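Local structure of nonstructural protein 2 (Human rotavirus C, 2GU0) at residues E72-Q75 with Y76-L79; T200-A203 with A204-Y208. The protein probably binds single-stranded RNA, hydrolyses nucleoside triphosphates and unwinds RNA helices as an octamer, taking part in viroplasm formation and in replication and packaging of the viral genome. One frame throughout, in Å; residues are numbered along the deposited sequence.

Contact 1: E72-Q75 with Y76-L79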
ATOM      1  N   GLU A  72      -6.183  24.042 -11.802  1.00 35.71           N
ATOM      2  CA  GLU A  72      -6.063  22.614 -12.092  1.00 36.03           C
ATOM      3  C   GLU A  72      -6.399  21.857 -10.823  1.00 34.94           C
ATOM      4  O   GLU A  72      -6.636  20.647 -10.842  1.00 33.62           O
ATOM      5  CB  GLU A  72      -4.644  22.272 -12.536  1.00 39.18           C
ATOM      6  CG  GLU A  72      -4.201  22.982 -13.797  1.00 44.33           C
ATOM      7  CD  GLU A  72      -3.812  22.017 -14.907  1.00 47.80           C
ATOM      8  OE1 GLU A  72      -4.317  20.869 -14.899  1.00 47.61           O
ATOM      9  OE2 GLU A  72      -3.015  22.416 -15.792  1.00 48.40           O
ATOM     10  N   SER A  73      -6.429  22.600  -9.720  1.00 35.23           N
ATOM     11  CA  SER A  73      -6.735  22.062  -8.399  1.00 35.98           C
ATOM     12  C   SER A  73      -8.183  21.601  -8.179  1.00 36.82           C
ATOM     13  O   SER A  73      -9.124  22.142  -8.754  1.00 35.87           O
ATOM     14  CB  SER A  73      -6.385  23.099  -7.339  1.00 34.54           C
ATOM     15  OG  SER A  73      -6.773  22.630  -6.066  1.00 37.82           O
ATOM     16  N   ASP A  74      -8.345  20.590  -7.331  1.00 39.80           N
ATOM     17  CA  ASP A  74      -9.664  20.056  -7.003  1.00 40.98           C
ATOM     18  C   ASP A  74     -10.377  21.104  -6.176  1.00 40.63           C
ATOM     19  O   ASP A  74     -11.575  21.012  -5.934  1.00 41.95           O
ATOM     20  CB  ASP A  74      -9.540  18.797  -6.146  1.00 43.73           C
ATOM     21  CG  ASP A  74      -9.815  17.535  -6.917  1.00 49.09           C
ATOM     22  OD1 ASP A  74     -10.792  17.523  -7.698  1.00 52.66           O
ATOM     23  OD2 ASP A  74      -9.066  16.549  -6.730  1.00 50.31           O
ATOM     24  N   GLN A  75      -9.617  22.092  -5.724  1.00 39.12           N
ATOM     25  CA  GLN A  75     -10.151  23.143  -4.885  1.00 38.12           C
ATOM     26  C   GLN A  75     -10.827  24.221  -5.737  1.00 38.23           C
ATOM     27  O   GLN A  75     -11.695  24.948  -5.253  1.00 38.15           O
ATOM     28  CB  GLN A  75      -9.018  23.730  -4.044  1.00 37.51           C
ATOM     29  CG  GLN A  75      -9.475  24.388  -2.782  1.00 39.08           C
ATOM     30  CD  GLN A  75      -9.920  23.396  -1.742  1.00 39.50           C
ATOM     31  OE1 GLN A  75     -10.763  22.538  -2.001  1.00 41.69           O
ATOM     32  NE2 GLN A  75      -9.362  23.512  -0.547  1.00 39.01           N
ATOM     33  N   TYR A  76     -10.415  24.311  -7.003  1.00 36.17           N
ATOM     34  CA  TYR A  76     -10.980  25.264  -7.960  1.00 33.11           C
ATOM     35  C   TYR A  76     -12.418  24.826  -8.296  1.00 33.05           C
ATOM     36  O   TYR A  76     -13.332  25.654  -8.378  1.00 32.71           O
ATOM     37  CB  TYR A  76     -10.124  25.295  -9.237  1.00 28.98           C
ATOM     38  CG  TYR A  76     -10.675  26.175 -10.341  1.00 26.39           C
ATOM     39  CD1 TYR A  76     -10.549  27.572 -10.297  1.00 23.98           C
ATOM     40  CD2 TYR A  76     -11.358  25.609 -11.415  1.00 24.78           C
ATOM     41  CE1 TYR A  76     -11.095  28.379 -11.303  1.00 23.34           C
ATOM     42  CE2 TYR A  76     -11.906  26.398 -12.422  1.00 24.30           C
ATOM     43  CZ  TYR A  76     -11.774  27.776 -12.363  1.00 24.21           C
ATOM     44  OH  TYR A  76     -12.327  28.517 -13.373  1.00 22.25           O
ATOM     45  N   THR A  77     -12.602  23.520  -8.479  1.00 30.90           N
ATOM     46  CA  THR A  77     -13.906  22.952  -8.782  1.00 31.50           C
ATOM     47  C   THR A  77     -14.840  23.300  -7.636  1.00 32.44           C
ATOM     48  O   THR A  77     -15.975  23.731  -7.838  1.00 31.97           O
ATOM     49  CB  THR A  77     -13.842  21.424  -8.864  1.00 31.22           C
ATOM     50  OG1 THR A  77     -12.740  21.032  -9.682  1.00 32.74           O
ATOM     51  CG2 THR A  77     -15.106  20.876  -9.454  1.00 29.18           C
ATOM     52  N   GLU A  78     -14.339  23.096  -6.426  1.00 33.31           N
ATOM     53  CA  GLU A  78     -15.088  23.369  -5.208  1.00 34.77           C
ATOM     54  C   GLU A  78     -15.576  24.810  -5.164  1.00 34.28           C
ATOM     55  O   GLU A  78     -16.769  25.066  -5.078  1.00 35.00           O
ATOM     56  CB  GLU A  78     -14.205  23.101  -3.995  1.00 36.65           C
ATOM     57  CG  GLU A  78     -13.784  21.663  -3.860  1.00 38.91           C
ATOM     58  CD  GLU A  78     -14.900  20.816  -3.327  1.00 41.38           C
ATOM     59  OE1 GLU A  78     -15.235  20.990  -2.130  1.00 42.45           O
ATOM     60  OE2 GLU A  78     -15.445  19.996  -4.099  1.00 40.82           O
ATOM     61  N   LEU A  79     -14.636  25.744  -5.218  1.00 33.13           N
ATOM     62  CA  LEU A  79     -14.954  27.159  -5.172  1.00 32.87           C
ATOM     63  C   LEU A  79     -15.901  27.526  -6.314  1.00 34.37           C
ATOM     64  O   LEU A  79     -16.890  28.247  -6.126  1.00 35.18           O
ATOM     65  CB  LEU A  79     -13.672  27.989  -5.273  1.00 28.90           C
ATOM     66  CG  LEU A  79     -13.863  29.505  -5.302  1.00 28.13           C
ATOM     67  CD1 LEU A  79     -14.489  29.949  -3.993  1.00 28.26           C
ATOM     68  CD2 LEU A  79     -12.539  30.200  -5.530  1.00 24.64           C
TER
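Gln75 O receives the backbone N-H of Leu79 almost straight (3.0 Å to Leu79 N, 174° at the hydrogen), the i to i+4 bond of an alpha-helix in its first turn. This is the N-terminal start of helix 74-90, with Ser73 as N-cap. The Ser73 side chain accepts from Gln75 N, a capping bond (2.9 Å from OG) whose length is less certain because that nitrogen is crowded in the model. A torsion that sets OG opposite its own backbone N (chi1 175°) carries it to this position. Ser73 O takes a bond from Tyr76 N at 3.1 Å, with the donor well above the carbonyl plane. The i to i+4 bond before that of Leu79, from Glu78 N to Asp74 O, is long and weak at 3.5 Å.

Among the side chains, Gln75 and Glu78 meet on one flank of the helix: the amide OE1 of Gln75 lies 3.7 Å from the methylene CG of Glu78, and the amide and carboxylate planes are 33° apart. Gln75 NE2 bonds to Glu112 OE2 on helix 108-119, which probably fixes the amide's rotation. Leu79 and Glu78 both touch Leu115 of that helix. The buried Tyr76 points elsewhere, its OH bonded to Cys6 O, while its CB rests 3.3 Å from Ser73 O.

Contact 2: T200-A203 with A204-Y208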
ATOM      1  N   THR A 200     -10.450  46.428  27.138  1.00 40.95           N
ATOM      2  CA  THR A 200      -9.135  46.491  27.763  1.00 39.16           C
ATOM      3  C   THR A 200      -8.586  45.122  28.154  1.00 36.80           C
ATOM      4  O   THR A 200      -7.398  44.856  27.997  1.00 35.40           O
ATOM      5  CB  THR A 200      -9.162  47.400  29.008  1.00 39.38           C
ATOM      6  OG1 THR A 200      -9.431  48.747  28.603  1.00 38.57           O
ATOM      7  CG2 THR A 200      -7.814  47.359  29.729  1.00 41.17           C
ATOM      8  N   ALA A 201      -9.442  44.250  28.664  1.00 33.46           N
ATOM      9  CA  ALA A 201      -8.968  42.930  29.032  1.00 31.75           C
ATOM     10  C   ALA A 201      -8.392  42.256  27.780  1.00 31.78           C
ATOM     11  O   ALA A 201      -7.282  41.721  27.788  1.00 30.14           O
ATOM     12  CB  ALA A 201     -10.106  42.111  29.606  1.00 28.09           C
ATOM     13  N   PHE A 202      -9.159  42.305  26.699  1.00 32.07           N
ATOM     14  CA  PHE A 202      -8.761  41.712  25.433  1.00 31.38           C
ATOM     15  C   PHE A 202      -7.451  42.352  24.934  1.00 32.76           C
ATOM     16  O   PHE A 202      -6.540  41.658  24.466  1.00 31.75           O
ATOM     17  CB  PHE A 202      -9.902  41.914  24.426  1.00 29.54           C
ATOM     18  CG  PHE A 202      -9.649  41.311  23.080  1.00 28.19           C
ATOM     19  CD1 PHE A 202      -9.594  39.929  22.921  1.00 29.42           C
ATOM     20  CD2 PHE A 202      -9.445  42.125  21.971  1.00 27.16           C
ATOM     21  CE1 PHE A 202      -9.339  39.366  21.673  1.00 28.62           C
ATOM     22  CE2 PHE A 202      -9.191  41.578  20.729  1.00 28.40           C
ATOM     23  CZ  PHE A 202      -9.136  40.194  20.576  1.00 28.70           C
ATOM     24  N   ALA A 203      -7.370  43.678  25.049  1.00 33.73           N
ATOM     25  CA  ALA A 203      -6.198  44.445  24.629  1.00 34.37           C
ATOM     26  C   ALA A 203      -4.960  43.903  25.324  1.00 35.39           C
ATOM     27  O   ALA A 203      -3.906  43.734  24.709  1.00 36.77           O
ATOM     28  CB  ALA A 203      -6.388  45.917  24.984  1.00 34.64           C
ATOM     29  N   ALA A 204      -5.106  43.639  26.617  1.00 34.70           N
ATOM     30  CA  ALA A 204      -4.028  43.097  27.422  1.00 34.02           C
ATOM     31  C   ALA A 204      -3.816  41.651  27.016  1.00 34.23           C
ATOM     32  O   ALA A 204      -2.688  41.180  26.947  1.00 34.16           O
ATOM     33  CB  ALA A 204      -4.387  43.177  28.891  1.00 32.85           C
ATOM     34  N   TYR A 205      -4.908  40.945  26.735  1.00 34.73           N
ATOM     35  CA  TYR A 205      -4.798  39.554  26.333  1.00 34.76           C
ATOM     36  C   TYR A 205      -3.923  39.388  25.104  1.00 34.50           C
ATOM     37  O   TYR A 205      -3.043  38.534  25.094  1.00 36.11           O
ATOM     38  CB  TYR A 205      -6.162  38.929  26.032  1.00 34.56           C
ATOM     39  CG  TYR A 205      -6.035  37.486  25.600  1.00 34.70           C
ATOM     40  CD1 TYR A 205      -5.972  36.464  26.535  1.00 34.50           C
ATOM     41  CD2 TYR A 205      -5.865  37.152  24.251  1.00 35.86           C
ATOM     42  CE1 TYR A 205      -5.734  35.138  26.143  1.00 35.55           C
ATOM     43  CE2 TYR A 205      -5.622  35.833  23.847  1.00 33.50           C
ATOM     44  CZ  TYR A 205      -5.557  34.837  24.798  1.00 35.01           C
ATOM     45  OH  TYR A 205      -5.292  33.550  24.416  1.00 34.42           O
ATOM     46  N   ILE A 206      -4.153  40.181  24.064  1.00 33.38           N
ATOM     47  CA  ILE A 206      -3.340  40.018  22.864  1.00 34.66           C
ATOM     48  C   ILE A 206      -1.937  40.597  22.984  1.00 35.73           C
ATOM     49  O   ILE A 206      -1.053  40.256  22.198  1.00 33.91           O
ATOM     50  CB  ILE A 206      -4.017  40.607  21.593  1.00 33.64           C
ATOM     51  CG1 ILE A 206      -4.341  42.084  21.795  1.00 33.18           C
ATOM     52  CG2 ILE A 206      -5.268  39.804  21.245  1.00 33.91           C
ATOM     53  CD1 ILE A 206      -4.943  42.730  20.569  1.00 31.23           C
ATOM     54  N   ARG A 207      -1.717  41.470  23.961  1.00 37.69           N
ATOM     55  CA  ARG A 207      -0.381  42.026  24.113  1.00 38.98           C
ATOM     56  C   ARG A 207       0.544  40.926  24.580  1.00 39.36           C
ATOM     57  O   ARG A 207       1.666  40.803  24.097  1.00 40.12           O
ATOM     58  CB  ARG A 207      -0.356  43.162  25.120  1.00 39.94           C
ATOM     59  CG  ARG A 207      -0.602  44.529  24.530  1.00 42.58           C
ATOM     60  CD  ARG A 207       0.241  45.575  25.250  1.00 45.98           C
ATOM     61  NE  ARG A 207       1.456  45.897  24.507  1.00 49.72           N
ATOM     62  CZ  ARG A 207       2.554  46.419  25.043  1.00 50.41           C
ATOM     63  NH1 ARG A 207       2.609  46.680  26.344  1.00 50.51           N
ATOM     64  NH2 ARG A 207       3.599  46.687  24.269  1.00 51.96           N
ATOM     65  N   TYR A 208       0.059  40.111  25.509  1.00 38.55           N
ATOM     66  CA  TYR A 208       0.856  39.016  26.038  1.00 39.85           C
ATOM     67  C   TYR A 208       0.868  37.762  25.139  1.00 40.10           C
ATOM     68  O   TYR A 208       1.899  37.099  25.012  1.00 40.77           O
ATOM     69  CB  TYR A 208       0.370  38.662  27.449  1.00 39.43           C
ATOM     70  CG  TYR A 208       1.126  37.525  28.081  1.00 40.29           C
ATOM     71  CD1 TYR A 208       2.410  37.708  28.590  1.00 40.96           C
ATOM     72  CD2 TYR A 208       0.574  36.249  28.131  1.00 40.89           C
ATOM     73  CE1 TYR A 208       3.129  36.641  29.131  1.00 42.59           C
ATOM     74  CE2 TYR A 208       1.279  35.182  28.667  1.00 42.32           C
ATOM     75  CZ  TYR A 208       2.555  35.378  29.163  1.00 43.24           C
ATOM     76  OH  TYR A 208       3.250  34.304  29.675  1.00 45.20           O
TER
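Phe202 and Ile206, one helical turn apart, put an isoleucine methyl over a phenyl face on helix 196-209 of the HIT-related C-terminal part; from Phe202 on, the helix belongs to a region that probably binds RNA. This helix lies in the chain between strands 182-188 and 213-216, which run parallel in the five-stranded antiparallel sheet with strand 222-227 between them. Its alpha-helical character is evident from successive i to i+4 bonds: Ala204 N to Thr200 O (2.9 Å), Tyr205 N to Ala201 O (2.7 Å) and Ile206 N to Phe202 O (2.8 Å). The next, from Arg207 N to Ala203 O, is weak.

Ile206 can be traced outward. Its CB stands 4.0 Å from Phe202 O. With chi1 at 57°, CG1 sits between the backbone N and the carbonyl carbon and so turns back over the preceding turn, 3.4 Å from Ala203 O. From there the chain runs on extended to CD1. The other branch, CG2, makes the aromatic contact: 3.9 Å from Phe202 CZ and 4.3 Å from the ring centroid, 23° off the normal, a CH-pi approach displaced toward the rim of the ring. The phenyl reaches this place because Phe202 CG lies opposite its backbone N (chi1 -178°).

Outside the helix, the same two side chains pack on Ile166 of strand 164-170 and on Phe261, while Phe164 stacks on the Phe202 ring; Ile166 and Phe164 bring in the sheet, and Phe261 comes from a loop. Another flank faces helix 293-307, where Ala204 meets Ala298. A further subunit is reached by Tyr208, whose O accepts from Asn211 ND2 of that neighbouring copy. One residue earlier, the Arg207 chain sets off past Ala203 O, its CG 3.4 Å away.

How the contacts relate
From the N terminus, the chain first enters helix 74-90 at contact 1 and only later builds contact 2 inside helix 196-209. Each is a continuous run of residues, contact 1 across the loop-to-helix boundary and contact 2 wholly within a helix, so neither closes a long loop; they follow in series, without nesting or crossing. Their centres lie 39 Å apart on opposite sides of the chain's centre, and their nearest atoms are about 27 Å apart. Contact 1 joins helix 74-90 to helix 108-119 in the N-terminal part, and also meets Lys175 and Leu176 from the C-terminal part. Contact 2 ties its helix to strand 164-170, helix 293-307 and other subunits of the octamer.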